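Local coordinates for protein glycosaminoglycan xylosylkinase (Hydra vulgaris, PDB 5XOM) that probably transfers phosphate to xylose in the glycosaminoglycan linkage region, as a member of the Fam20 family of secretory-pathway kinases, at residues H48-W53 with F98-P103; Q104-V109 with L210-P215; L260-D265 with R320-T325; T266-F271 with S310-L315. All blocks are in the same frame, centred on the assembly; numbering follows the deposited sequence.

Contact 1: H48-W53 with F98-P103; sequences HAWDVW and FSLDGP
Trp50 reaches the turn after strand 96-100 with the nitrogen of its indole: NE1 donates to the carbonyl O of Asp101 over 3.1 Å, at an N-H...O angle of 153°. The acceptor lies at the ring's edge, tilted slightly from its plane, while seen from the carbonyl the donor stands well above the peptide plane. Farther round the indole, CZ2 rests 4.0 Å from CB of Leu100, and the two side chains cross at about a right angle. Gly102 passes close to both rings; a CB on it would clash with Trp50 NE1 and lie tight against His48 CE1. Pro103 and His48 come at each other from opposite directions, and Pro103 lays its CD over one face of the His48 imidazole, 3.4 Å from the ring centroid and 16° off the normal, a CH-pi contact. With CG anti to the backbone N (chi1 -167°), that imidazole folds over its own chain, where ND1 accepts from the backbone N of Trp50 at 3.0 Å as an N-cap, and CE1 sits 3.3 Å above the plane of the indole. Replacing His48 with alanine would probably leave the amide of Trp50 without its cap, uncover one face of the indole and open a gap beside Pro103. Ala76 of helix 67-79 also touches Trp50. The arrangement is a capped helix start docked where the hairpin between strands 96-100 and 106-112 turns, at one end of those strands in the antiparallel sheet expected for a kinase N-lobe.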
loop_
_atom_site.group_PDB
_atom_site.type_symbol
_atom_site.label_atom_id
_atom_site.label_comp_id
_atom_site.label_asym_id
_atom_site.label_seq_id
_atom_site.Cartn_x
_atom_site.Cartn_y
_atom_site.Cartn_z
ATOM N N HIS A 48 1.051 -13.945 -5.070
ATOM C CA HIS A 48 2.461 -14.175 -5.351
ATOM C C HIS A 48 3.181 -12.872 -5.675
ATOM O O HIS A 48 2.620 -11.967 -6.301
ATOM C CB HIS A 48 2.665 -15.165 -6.494
ATOM C CG HIS A 48 4.077 -15.654 -6.593
ATOM N ND1 HIS A 48 5.048 -14.985 -7.308
ATOM C CD2 HIS A 48 4.698 -16.713 -6.019
ATOM C CE1 HIS A 48 6.197 -15.628 -7.197
ATOM N NE2 HIS A 48 6.013 -16.679 -6.418
ATOM N N ALA A 49 4.440 -12.792 -5.239
ATOM C CA ALA A 49 5.214 -11.561 -5.367
ATOM C C ALA A 49 5.344 -11.105 -6.818
ATOM O O ALA A 49 5.315 -9.900 -7.093
ATOM C CB ALA A 49 6.592 -11.750 -4.743
ATOM N N TRP A 50 5.496 -12.035 -7.766
ATOM C CA TRP A 50 5.667 -11.573 -9.140
ATOM C C TRP A 50 4.400 -10.915 -9.666
ATOM O O TRP A 50 4.481 -10.013 -10.505
ATOM C CB TRP A 50 6.098 -12.712 -10.068
ATOM C CG TRP A 50 7.346 -13.482 -9.678
ATOM C CD1 TRP A 50 7.625 -14.779 -10.005
ATOM C CD2 TRP A 50 8.478 -13.015 -8.911
ATOM N NE1 TRP A 50 8.848 -15.152 -9.495
ATOM C CE2 TRP A 50 9.389 -14.091 -8.817
ATOM C CE3 TRP A 50 8.808 -11.800 -8.296
ATOM C CZ2 TRP A 50 10.601 -13.988 -8.138
ATOM C CZ3 TRP A 50 10.012 -11.702 -7.619
ATOM C CH2 TRP A 50 10.893 -12.789 -7.546
ATOM N N ASP A 51 3.233 -11.311 -9.155
ATOM C CA ASP A 51 2.003 -10.616 -9.521
ATOM C C ASP A 51 1.937 -9.237 -8.873
ATOM O O ASP A 51 1.435 -8.284 -9.481
ATOM C CB ASP A 51 0.788 -11.457 -9.131
ATOM C CG ASP A 51 0.613 -12.680 -10.018
ATOM O OD1 ASP A 51 0.858 -12.581 -11.242
ATOM O OD2 ASP A 51 0.223 -13.739 -9.488
ATOM N N VAL A 52 2.422 -9.116 -7.634
ATOM C CA VAL A 52 2.511 -7.805 -6.994
ATOM C C VAL A 52 3.351 -6.856 -7.840
ATOM O O VAL A 52 3.004 -5.681 -8.012
ATOM C CB VAL A 52 3.073 -7.941 -5.568
ATOM C CG1 VAL A 52 3.254 -6.567 -4.936
ATOM C CG2 VAL A 52 2.150 -8.817 -4.719
ATOM N N TRP A 53 4.472 -7.353 -8.374
ATOM C CA TRP A 53 5.330 -6.544 -9.236
ATOM C C TRP A 53 4.607 -6.147 -10.518
ATOM O O TRP A 53 4.616 -4.975 -10.912
ATOM C CB TRP A 53 6.616 -7.319 -9.546
ATOM C CG TRP A 53 7.510 -6.763 -10.642
ATOM C CD1 TRP A 53 8.082 -7.471 -11.662
ATOM C CD2 TRP A 53 7.954 -5.406 -10.805
ATOM N NE1 TRP A 53 8.844 -6.645 -12.453
ATOM C CE2 TRP A 53 8.783 -5.371 -11.949
ATOM C CE3 TRP A 53 7.727 -4.217 -10.100
ATOM C CZ2 TRP A 53 9.390 -4.198 -12.400
ATOM C CZ3 TRP A 53 8.327 -3.048 -10.553
ATOM C CH2 TRP A 53 9.149 -3.049 -11.694
ATOM N N PHE A 98 19.477 -13.870 -14.671
ATOM C CA PHE A 98 18.944 -15.014 -13.940
ATOM C C PHE A 98 17.437 -15.113 -14.134
ATOM O O PHE A 98 16.728 -14.104 -14.110
ATOM C CB PHE A 98 19.226 -14.913 -12.436
ATOM C CG PHE A 98 20.686 -14.970 -12.073
ATOM C CD1 PHE A 98 21.629 -15.465 -12.956
ATOM C CD2 PHE A 98 21.107 -14.540 -10.818
ATOM C CE1 PHE A 98 22.975 -15.525 -12.601
ATOM C CE2 PHE A 98 22.447 -14.597 -10.459
ATOM C CZ PHE A 98 23.378 -15.089 -11.349
ATOM N N SER A 99 16.946 -16.332 -14.312
ATOM C CA SER A 99 15.521 -16.625 -14.270
ATOM C C SER A 99 15.180 -17.130 -12.874
ATOM O O SER A 99 15.730 -18.142 -12.438
ATOM C CB SER A 99 15.149 -17.665 -15.317
ATOM O OG SER A 99 15.316 -17.117 -16.607
ATOM N N LEU A 100 14.292 -16.423 -12.174
ATOM C CA LEU A 100 13.874 -16.849 -10.850
ATOM C C LEU A 100 12.557 -17.616 -10.910
ATOM O O LEU A 100 11.652 -17.289 -11.691
ATOM C CB LEU A 100 13.729 -15.666 -9.889
ATOM C CG LEU A 100 14.935 -14.729 -9.847
ATOM C CD1 LEU A 100 14.612 -13.511 -8.996
ATOM C CD2 LEU A 100 16.191 -15.473 -9.369
ATOM N N ASP A 101 12.456 -18.634 -10.058
ATOM C CA ASP A 101 11.332 -19.555 -10.056
ATOM C C ASP A 101 10.076 -18.866 -9.535
ATOM O O ASP A 101 10.131 -17.846 -8.837
ATOM C CB ASP A 101 11.666 -20.781 -9.211
ATOM C CG ASP A 101 10.887 -22.012 -9.630
ATOM O OD1 ASP A 101 10.146 -21.942 -10.631
ATOM O OD2 ASP A 101 11.041 -23.062 -8.968
ATOM N N GLY A 102 8.934 -19.452 -9.877
ATOM C CA GLY A 102 7.640 -18.985 -9.431
ATOM C C GLY A 102 6.546 -19.598 -10.284
ATOM O O GLY A 102 6.823 -20.364 -11.214
ATOM N N PRO A 103 5.280 -19.292 -9.980
ATOM C CA PRO A 103 4.197 -19.735 -10.878
ATOM C C PRO A 103 4.442 -19.298 -12.309
ATOM O O PRO A 103 4.158 -20.042 -13.254
ATOM C CB PRO A 103 2.949 -19.070 -10.281
ATOM C CG PRO A 103 3.305 -18.806 -8.849
ATOM C CD PRO A 103 4.776 -18.492 -8.852
#

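Contact 2: Q104-V109 with L210-P215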
loop_
_atom_site.group_PDB
_atom_site.type_symbol
_atom_site.label_atom_id
_atom_site.label_comp_id
_atom_site.label_asym_id
_atom_site.label_seq_id
_atom_site.Cartn_x
_atom_site.Cartn_y
_atom_site.Cartn_z
ATOM N N GLN A 104 4.962 -18.090 -12.479
ATOM C CA GLN A 104 5.570 -17.617 -13.712
ATOM C C GLN A 104 7.035 -17.294 -13.432
ATOM O O GLN A 104 7.410 -16.988 -12.297
ATOM C CB GLN A 104 4.831 -16.385 -14.237
ATOM C CG GLN A 104 4.444 -15.432 -13.109
ATOM C CD GLN A 104 3.804 -14.140 -13.584
ATOM O OE1 GLN A 104 3.818 -13.820 -14.775
ATOM N NE2 GLN A 104 3.220 -13.396 -12.647
ATOM N N ILE A 105 7.865 -17.376 -14.465
ATOM C CA ILE A 105 9.289 -17.093 -14.318
ATOM C C ILE A 105 9.505 -15.585 -14.287
ATOM O O ILE A 105 8.880 -14.840 -15.050
ATOM C CB ILE A 105 10.084 -17.751 -15.462
ATOM C CG1 ILE A 105 9.955 -19.276 -15.392
ATOM C CG2 ILE A 105 11.536 -17.337 -15.419
ATOM C CD1 ILE A 105 10.491 -19.882 -14.110
ATOM N N GLN A 106 10.387 -15.123 -13.400
ATOM C CA GLN A 106 10.727 -13.707 -13.297
ATOM C C GLN A 106 12.219 -13.523 -13.532
ATOM O O GLN A 106 13.041 -14.027 -12.760
ATOM C CB GLN A 106 10.330 -13.137 -11.936
ATOM C CG GLN A 106 10.750 -11.690 -11.751
ATOM C CD GLN A 106 10.052 -10.758 -12.727
ATOM O OE1 GLN A 106 8.825 -10.679 -12.761
ATOM N NE2 GLN A 106 10.833 -10.055 -13.533
ATOM N N ASN A 107 12.568 -12.778 -14.577
ATOM C CA ASN A 107 13.962 -12.519 -14.906
ATOM C C ASN A 107 14.512 -11.328 -14.126
ATOM O O ASN A 107 13.787 -10.381 -13.797
ATOM C CB ASN A 107 14.118 -12.287 -16.406
ATOM C CG ASN A 107 13.995 -13.569 -17.195
ATOM O OD1 ASN A 107 13.975 -14.660 -16.625
ATOM N ND2 ASN A 107 13.910 -13.449 -18.512
ATOM N N VAL A 108 15.809 -11.404 -13.802
ATOM C CA VAL A 108 16.545 -10.304 -13.191
ATOM C C VAL A 108 17.888 -10.144 -13.890
ATOM O O VAL A 108 18.439 -11.097 -14.453
ATOM C CB VAL A 108 16.766 -10.501 -11.669
ATOM C CG1 VAL A 108 15.437 -10.478 -10.923
ATOM C CG2 VAL A 108 17.542 -11.791 -11.384
ATOM N N VAL A 109 18.393 -8.916 -13.883
ATOM C CA VAL A 109 19.792 -8.647 -14.191
ATOM C C VAL A 109 20.613 -8.888 -12.930
ATOM O O VAL A 109 20.199 -8.504 -11.829
ATOM C CB VAL A 109 19.963 -7.203 -14.701
ATOM C CG1 VAL A 109 21.442 -6.871 -14.912
ATOM C CG2 VAL A 109 19.156 -6.976 -15.972
ATOM N N LEU A 210 20.612 -7.807 -7.744
ATOM C CA LEU A 210 19.611 -8.299 -8.684
ATOM C C LEU A 210 18.630 -7.174 -8.985
ATOM O O LEU A 210 18.105 -6.543 -8.057
ATOM C CB LEU A 210 18.863 -9.509 -8.110
ATOM C CG LEU A 210 19.505 -10.904 -8.125
ATOM C CD1 LEU A 210 20.799 -10.945 -7.353
ATOM C CD2 LEU A 210 18.540 -11.923 -7.543
ATOM N N ILE A 211 18.377 -6.923 -10.274
ATOM C CA ILE A 211 17.445 -5.889 -10.717
ATOM C C ILE A 211 16.342 -6.549 -11.535
ATOM O O ILE A 211 16.629 -7.239 -12.519
ATOM C CB ILE A 211 18.146 -4.802 -11.551
ATOM C CG1 ILE A 211 19.311 -4.184 -10.772
ATOM C CG2 ILE A 211 17.135 -3.710 -11.950
ATOM C CD1 ILE A 211 20.671 -4.727 -11.162
ATOM N N LEU A 212 15.088 -6.321 -11.137
ATOM C CA LEU A 212 13.946 -6.914 -11.827
ATOM C C LEU A 212 13.787 -6.392 -13.247
ATOM O O LEU A 212 13.849 -5.182 -13.501
ATOM C CB LEU A 212 12.641 -6.631 -11.085
ATOM C CG LEU A 212 12.289 -7.392 -9.821
ATOM C CD1 LEU A 212 10.958 -6.878 -9.308
ATOM C CD2 LEU A 212 12.226 -8.889 -10.099
ATOM N N TRP A 213 13.517 -7.316 -14.162
ATOM C CA TRP A 213 12.995 -6.942 -15.467
ATOM C C TRP A 213 11.623 -6.305 -15.344
ATOM O O TRP A 213 10.787 -6.738 -14.546
ATOM C CB TRP A 213 12.855 -8.166 -16.355
ATOM C CG TRP A 213 14.068 -8.578 -17.046
ATOM C CD1 TRP A 213 15.338 -8.323 -16.639
ATOM C CD2 TRP A 213 14.155 -9.293 -18.263
ATOM N NE1 TRP A 213 16.221 -8.868 -17.546
ATOM C CE2 TRP A 213 15.522 -9.467 -18.554
ATOM C CE3 TRP A 213 13.207 -9.820 -19.141
ATOM C CZ2 TRP A 213 15.964 -10.140 -19.685
ATOM C CZ3 TRP A 213 13.654 -10.489 -20.261
ATOM C CH2 TRP A 213 15.022 -10.648 -20.530
ATOM N N LEU A 214 11.382 -5.294 -16.167
ATOM C CA LEU A 214 10.024 -4.827 -16.370
ATOM C C LEU A 214 9.226 -5.892 -17.126
ATOM O O LEU A 214 9.773 -6.583 -17.993
ATOM C CB LEU A 214 10.022 -3.511 -17.155
ATOM C CG LEU A 214 10.196 -2.217 -16.353
ATOM C CD1 LEU A 214 11.546 -2.177 -15.638
ATOM C CD2 LEU A 214 10.044 -1.018 -17.260
ATOM N N PRO A 215 7.945 -6.062 -16.815
ATOM C CA PRO A 215 7.136 -7.031 -17.559
ATOM C C PRO A 215 6.979 -6.619 -19.016
ATOM O O PRO A 215 7.192 -5.466 -19.396
ATOM C CB PRO A 215 5.791 -7.024 -16.824
ATOM C CG PRO A 215 5.797 -5.805 -15.980
ATOM C CD PRO A 215 7.222 -5.484 -15.675
#
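Strands 106-109 and 210-212 run antiparallel with a strong twist, their axes 130° apart: Val108 and Leu212 form a non-hydrogen-bonded pair, and Val109 and Ile211 a hydrogen-bonded one, closed by Val109 N to Ile211 O at 2.8 Å and Ile211 N to Val109 O at 2.9 Å. Past the last pair Asn107 O still accepts from Trp213 N (3.1 Å), and its second donor is Gln106 NE2, which arrives in the carbonyl plane on a lone pair. On one face of the sheet Leu212 CD2 is met by Gln106 CG at 3.6 Å and by Val108 CG1 at 3.7 Å. Trp213 carries the other side. Asn107 lies alongside it, pointing the same way, with CB centred 3.5 Å above the indole plane; ND2 comes to 3.4 Å from CZ3, and the amide stands at 89° to the ring. Val109 CG2 meets the indole at its edge. The Asn107 OD1 is held by Ser99 OG, which helps fix the amide's turn. Strand 96-100 flanks strand 106-112 on the side away from strand 205-212, strand 153-159 adjoins the latter through Leu210 and Val154, and helix 49-56 places Trp53 against Gln106 and Leu212.

Contact 3: L260-D265 with R320-T325; sequences LLDLID and RLRSST
Arg322 leaves its backbone with CG anti to N (chi1 168°), runs straight through its second torsion and bends at the third (-65°), which carries the guanidinium back over helix 259-273; Asp265, its CG anti to the carbonyl carbon (chi1 -79°), extends its carboxylate from the helix to the edge of that guanidinium. NH1 of Arg322 is shared by two carboxylates: OD2 of Asp265 at 2.7 Å, in the guanidinium plane though by a weak, bent hydrogen bond, and OD1 of Asp262 at 3.1 Å, approached nearly along its C-O axis. Both carboxylate planes are steeply turned from the guanidinium, so neither bridge is the flat two-pronged kind. Over one face of the same group sits Leu261 CB, 3.3 Å from NH2. The other oxygen of Asp265, OD1, accepts from Thr325 OG1 at 2.6 Å, coming from above the carboxylate plane. It also accepts a hydrogen bond from a water at 2.6 Å; the water donates to Leu261 O as well and accepts from Arg322 N. That water thus joins the helix backbone to the residue at the N-cap of helix 323-334. At the Arg320 end, Ile264 CD1 lies 3.2 Å from the carbonyl Arg320 O and near Arg320 CB, and Leu261 CD2 lies against the same CB. Charges beyond the pair extend the network: Arg60 binds Asp262 OD2, Arg149 binds Asp265 OD2, and Asp391 meets Arg322 NH2. With three acids and three arginines interleaved and the central ones buried, the charges largely offset one another, which would probably keep the carboxylates ionised and fix helix 259-273 against the start of helix 323-334.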
loop_
_atom_site.group_PDB
_atom_site.type_symbol
_atom_site.label_atom_id
_atom_site.label_comp_id
_atom_site.label_asym_id
_atom_site.label_seq_id
_atom_site.Cartn_x
_atom_site.Cartn_y
_atom_site.Cartn_z
ATOM N N LEU A 260 10.655 16.904 -20.721
ATOM C CA LEU A 260 11.777 17.738 -20.295
ATOM C C LEU A 260 11.823 17.871 -18.777
ATOM O O LEU A 260 12.905 17.840 -18.181
ATOM C CB LEU A 260 11.704 19.114 -20.964
ATOM C CG LEU A 260 12.723 20.137 -20.460
ATOM C CD1 LEU A 260 14.109 19.774 -20.957
ATOM C CD2 LEU A 260 12.354 21.535 -20.950
ATOM N N LEU A 261 10.662 17.975 -18.128
ATOM C CA LEU A 261 10.663 17.988 -16.669
ATOM C C LEU A 261 11.114 16.645 -16.101
ATOM O O LEU A 261 11.721 16.600 -15.024
ATOM C CB LEU A 261 9.282 18.364 -16.138
ATOM C CG LEU A 261 8.865 19.817 -16.357
ATOM C CD1 LEU A 261 7.475 20.059 -15.782
ATOM C CD2 LEU A 261 9.890 20.756 -15.733
ATOM N N ASP A 262 10.827 15.544 -16.801
ATOM C CA ASP A 262 11.370 14.253 -16.387
ATOM C C ASP A 262 12.892 14.269 -16.418
ATOM O O ASP A 262 13.547 13.806 -15.477
ATOM C CB ASP A 262 10.825 13.127 -17.267
ATOM C CG ASP A 262 9.428 12.676 -16.857
ATOM O OD1 ASP A 262 8.833 13.289 -15.941
ATOM O OD2 ASP A 262 8.924 11.704 -17.455
ATOM N N LEU A 263 13.480 14.794 -17.500
ATOM C CA LEU A 263 14.938 14.822 -17.578
ATOM C C LEU A 263 15.546 15.737 -16.526
ATOM O O LEU A 263 16.665 15.488 -16.061
ATOM C CB LEU A 263 15.402 15.256 -18.970
ATOM C CG LEU A 263 15.038 14.361 -20.155
ATOM C CD1 LEU A 263 15.575 14.951 -21.451
ATOM C CD2 LEU A 263 15.554 12.941 -19.953
ATOM N N ILE A 264 14.820 16.779 -16.115
ATOM C CA ILE A 264 15.315 17.640 -15.047
ATOM C C ILE A 264 15.231 16.922 -13.701
ATOM O O ILE A 264 16.171 16.982 -12.896
ATOM C CB ILE A 264 14.557 18.979 -15.055
ATOM C CG1 ILE A 264 14.788 19.697 -16.393
ATOM C CG2 ILE A 264 15.009 19.850 -13.900
ATOM C CD1 ILE A 264 14.024 21.004 -16.573
ATOM N N ASP A 265 14.114 16.230 -13.434
ATOM C CA ASP A 265 14.033 15.339 -12.275
ATOM C C ASP A 265 15.211 14.376 -12.244
ATOM O O ASP A 265 15.893 14.228 -11.222
ATOM C CB ASP A 265 12.731 14.527 -12.298
ATOM C CG ASP A 265 11.517 15.311 -11.825
ATOM O OD1 ASP A 265 11.679 16.408 -11.254
ATOM O OD2 ASP A 265 10.389 14.796 -12.007
ATOM N N ARG A 320 13.672 25.183 -15.113
ATOM C CA ARG A 320 12.314 24.718 -14.907
ATOM C C ARG A 320 12.372 23.544 -13.941
ATOM O O ARG A 320 13.318 22.748 -13.972
ATOM C CB ARG A 320 11.660 24.315 -16.232
ATOM C CG ARG A 320 11.665 25.449 -17.266
ATOM C CD ARG A 320 11.333 24.955 -18.666
ATOM N NE ARG A 320 10.031 24.303 -18.726
ATOM C CZ ARG A 320 8.885 24.954 -18.902
ATOM N NH1 ARG A 320 8.887 26.274 -19.050
ATOM N NH2 ARG A 320 7.738 24.284 -18.937
ATOM N N LEU A 321 11.376 23.445 -13.072
ATOM C CA LEU A 321 11.380 22.401 -12.062
ATOM C C LEU A 321 9.945 22.037 -11.746
ATOM O O LEU A 321 9.126 22.918 -11.470
ATOM C CB LEU A 321 12.109 22.843 -10.786
ATOM C CG LEU A 321 12.136 21.830 -9.631
ATOM C CD1 LEU A 321 12.756 20.499 -10.055
ATOM C CD2 LEU A 321 12.873 22.399 -8.426
ATOM N N ARG A 322 9.651 20.742 -11.802
ATOM C CA ARG A 322 8.306 20.274 -11.512
ATOM C C ARG A 322 7.945 20.563 -10.065
ATOM O O ARG A 322 8.759 20.384 -9.156
ATOM C CB ARG A 322 8.194 18.783 -11.800
ATOM C CG ARG A 322 6.923 18.142 -11.269
ATOM C CD ARG A 322 6.746 16.729 -11.815
ATOM N NE ARG A 322 6.537 16.709 -13.260
ATOM C CZ ARG A 322 7.291 16.021 -14.103
ATOM N NH1 ARG A 322 8.317 15.288 -13.670
ATOM N NH2 ARG A 322 7.034 16.049 -15.409
ATOM N N SER A 323 6.700 20.998 -9.859
ATOM C CA SER A 323 6.276 21.479 -8.549
ATOM C C SER A 323 6.385 20.392 -7.485
ATOM O O SER A 323 6.878 20.647 -6.382
ATOM C CB SER A 323 4.851 22.026 -8.629
ATOM O OG SER A 323 4.385 22.442 -7.355
ATOM N N SER A 324 5.889 19.183 -7.778
ATOM C CA SER A 324 5.951 18.106 -6.790
ATOM C C SER A 324 7.393 17.779 -6.409
ATOM O O SER A 324 7.680 17.469 -5.246
ATOM C CB SER A 324 5.238 16.851 -7.301
ATOM O OG SER A 324 5.723 16.446 -8.568
ATOM N N THR A 325 8.309 17.819 -7.380
ATOM C CA THR A 325 9.719 17.579 -7.085
ATOM C C THR A 325 10.261 18.632 -6.123
ATOM O O THR A 325 10.940 18.308 -5.144
ATOM C CB THR A 325 10.532 17.567 -8.381
ATOM O OG1 THR A 325 10.018 16.556 -9.258
ATOM C CG2 THR A 325 11.999 17.254 -8.087
HETATM O O HOH W 1 11.474 18.554 -12.683
#

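Contact 4: T266-F271 with S310-L315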
loop_
_atom_site.group_PDB
_atom_site.type_symbol
_atom_site.label_atom_id
_atom_site.label_comp_id
_atom_site.label_asym_id
_atom_site.label_seq_id
_atom_site.Cartn_x
_atom_site.Cartn_y
_atom_site.Cartn_z
ATOM N N THR A 266 15.442 13.685 -13.363
ATOM C CA THR A 266 16.462 12.647 -13.410
ATOM C C THR A 266 17.869 13.231 -13.325
ATOM O O THR A 266 18.785 12.559 -12.836
ATOM C CB THR A 266 16.273 11.801 -14.672
ATOM O OG1 THR A 266 15.008 11.129 -14.599
ATOM C CG2 THR A 266 17.376 10.752 -14.818
ATOM N N SER A 267 18.064 14.474 -13.776
ATOM C CA SER A 267 19.377 15.091 -13.623
ATOM C C SER A 267 19.674 15.395 -12.161
ATOM O O SER A 267 20.828 15.293 -11.728
ATOM C CB SER A 267 19.472 16.365 -14.462
ATOM O OG SER A 267 18.779 17.437 -13.848
ATOM N N ILE A 268 18.647 15.738 -11.382
ATOM C CA ILE A 268 18.820 15.918 -9.945
ATOM C C ILE A 268 19.148 14.586 -9.284
ATOM O O ILE A 268 20.061 14.490 -8.454
ATOM C CB ILE A 268 17.557 16.555 -9.336
ATOM C CG1 ILE A 268 17.435 18.018 -9.768
ATOM C CG2 ILE A 268 17.557 16.426 -7.813
ATOM C CD1 ILE A 268 16.081 18.623 -9.470
ATOM N N PHE A 269 18.409 13.536 -9.650
ATOM C CA PHE A 269 18.663 12.213 -9.093
ATOM C C PHE A 269 20.055 11.720 -9.475
ATOM O O PHE A 269 20.793 11.204 -8.629
ATOM C CB PHE A 269 17.572 11.255 -9.577
ATOM C CG PHE A 269 17.812 9.802 -9.249
ATOM C CD1 PHE A 269 17.510 9.300 -7.990
ATOM C CD2 PHE A 269 18.273 8.923 -10.223
ATOM C CE1 PHE A 269 17.699 7.963 -7.688
ATOM C CE2 PHE A 269 18.461 7.568 -9.930
ATOM C CZ PHE A 269 18.171 7.093 -8.655
ATOM N N ASP A 270 20.443 11.902 -10.740
ATOM C CA ASP A 270 21.769 11.474 -11.175
ATOM C C ASP A 270 22.872 12.289 -10.515
ATOM O O ASP A 270 23.958 11.759 -10.242
ATOM C CB ASP A 270 21.879 11.560 -12.697
ATOM C CG ASP A 270 21.230 10.374 -13.396
ATOM O OD1 ASP A 270 21.115 9.293 -12.764
ATOM O OD2 ASP A 270 20.836 10.513 -14.571
ATOM N N PHE A 271 22.616 13.572 -10.267
ATOM C CA PHE A 271 23.607 14.414 -9.606
ATOM C C PHE A 271 23.843 13.965 -8.171
ATOM O O PHE A 271 24.988 13.964 -7.702
ATOM C CB PHE A 271 23.176 15.877 -9.651
ATOM C CG PHE A 271 24.014 16.783 -8.787
ATOM C CD1 PHE A 271 25.328 17.078 -9.120
ATOM C CD2 PHE A 271 23.497 17.302 -7.616
ATOM C CE1 PHE A 271 26.098 17.915 -8.302
ATOM C CE2 PHE A 271 24.263 18.125 -6.801
ATOM C CZ PHE A 271 25.556 18.431 -7.141
ATOM N N SER A 310 28.124 19.448 -13.669
ATOM C CA SER A 310 27.670 19.348 -15.052
ATOM C C SER A 310 26.492 18.391 -15.208
ATOM O O SER A 310 25.734 18.514 -16.176
ATOM C CB SER A 310 28.819 18.902 -15.960
ATOM O OG SER A 310 29.294 17.615 -15.590
ATOM N N ILE A 311 26.330 17.433 -14.290
ATOM C CA ILE A 311 25.178 16.533 -14.358
ATOM C C ILE A 311 23.876 17.313 -14.232
ATOM O O ILE A 311 22.860 16.953 -14.845
ATOM C CB ILE A 311 25.294 15.446 -13.273
ATOM C CG1 ILE A 311 26.613 14.676 -13.429
ATOM C CG2 ILE A 311 24.095 14.509 -13.329
ATOM C CD1 ILE A 311 26.871 13.633 -12.313
ATOM N N LEU A 312 23.887 18.411 -13.470
ATOM C CA LEU A 312 22.700 19.226 -13.248
ATOM C C LEU A 312 22.398 20.172 -14.403
ATOM O O LEU A 312 21.496 21.001 -14.267
ATOM C CB LEU A 312 22.858 20.054 -11.966
ATOM C CG LEU A 312 22.591 19.411 -10.612
ATOM C CD1 LEU A 312 22.927 20.419 -9.530
ATOM C CD2 LEU A 312 21.146 18.919 -10.490
ATOM N N SER A 313 23.120 20.068 -15.520
ATOM C CA SER A 313 22.938 20.996 -16.635
ATOM C C SER A 313 21.492 21.164 -17.093
ATOM O O SER A 313 21.101 22.310 -17.376
ATOM C CB SER A 313 23.811 20.566 -17.819
ATOM O OG SER A 313 25.150 20.980 -17.637
ATOM N N PRO A 314 20.661 20.116 -17.201
ATOM C CA PRO A 314 19.255 20.363 -17.564
ATOM C C PRO A 314 18.559 21.321 -16.614
ATOM O O PRO A 314 17.825 22.201 -17.071
ATOM C CB PRO A 314 18.631 18.962 -17.517
ATOM C CG PRO A 314 19.763 18.051 -17.809
ATOM C CD PRO A 314 20.949 18.671 -17.135
ATOM N N LEU A 315 18.790 21.200 -15.302
ATOM C CA LEU A 315 18.156 22.134 -14.380
ATOM C C LEU A 315 18.782 23.519 -14.471
ATOM O O LEU A 315 18.065 24.525 -14.507
ATOM C CB LEU A 315 18.236 21.609 -12.943
ATOM C CG LEU A 315 17.732 22.591 -11.885
ATOM C CD1 LEU A 315 16.215 22.668 -11.911
ATOM C CD2 LEU A 315 18.229 22.173 -10.509
#
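Phe271 lays one face of its ring over Leu312, whose CD1 stands above the ring centre, 3.7 Å from the centroid and 12° off the normal, in a CH-pi contact. The leucine's CG is nearer still to the root of the ring, 3.5 Å from Phe271 CG. Ile311 comes to the edge of the same ring, and its CG2 reaches the helix backbone at Phe271 N (3.5 Å) and the CB of Asp270 (3.7 Å). In place of Phe271, an alanine would probably leave Leu312 without the flat surface it packs on and open a gap toward Leu370 and Val371 of helix 358-382. This is a side of helix 259-273 met by a turn of 3-10 helix that leads into helix 313-318, within a helical region consistent with the C-lobe of the kinase fold. One turn earlier Ser267, a small residue, lets the chain come close: its CB lies 3.8 Å from Pro314 CG and 3.5 Å from Ile311 O. Its OG stands between the backbone N and the carbonyl carbon (chi1 77°), from where it hydrogen-bonds to Ile264 O of its own helix. Ile268 CG1 touches Leu312 CD2 at 3.9 Å, and Asp270 turns its carboxylate to a salt bridge with Arg278.

Overall arrangement
Contacts 1 and 2 share the antiparallel sheet: strands 96-100 and 106-112 are neighbours in it, and the two contact centres are 8 Å apart, joined by the Ser99-Asn107 hydrogen bond. Contacts 3 and 4 use the same long helix, their centres about 10 Å apart, with Ile264 packing on Leu315 between them. The pairs stand well separated, contact 2 being about 28 Å from contact 4, centre to centre. Contact 1 is partly buried and the smallest in area, resting on one indole bond and a proline on a ring; contact 2 is buried and combines strand-to-strand backbone bonds with side-chain packing. Contacts 3 and 4 are both buried but differ sharply: buried ion pairs and a water in 260-265/320-325, apolar packing in 266-271/310-315.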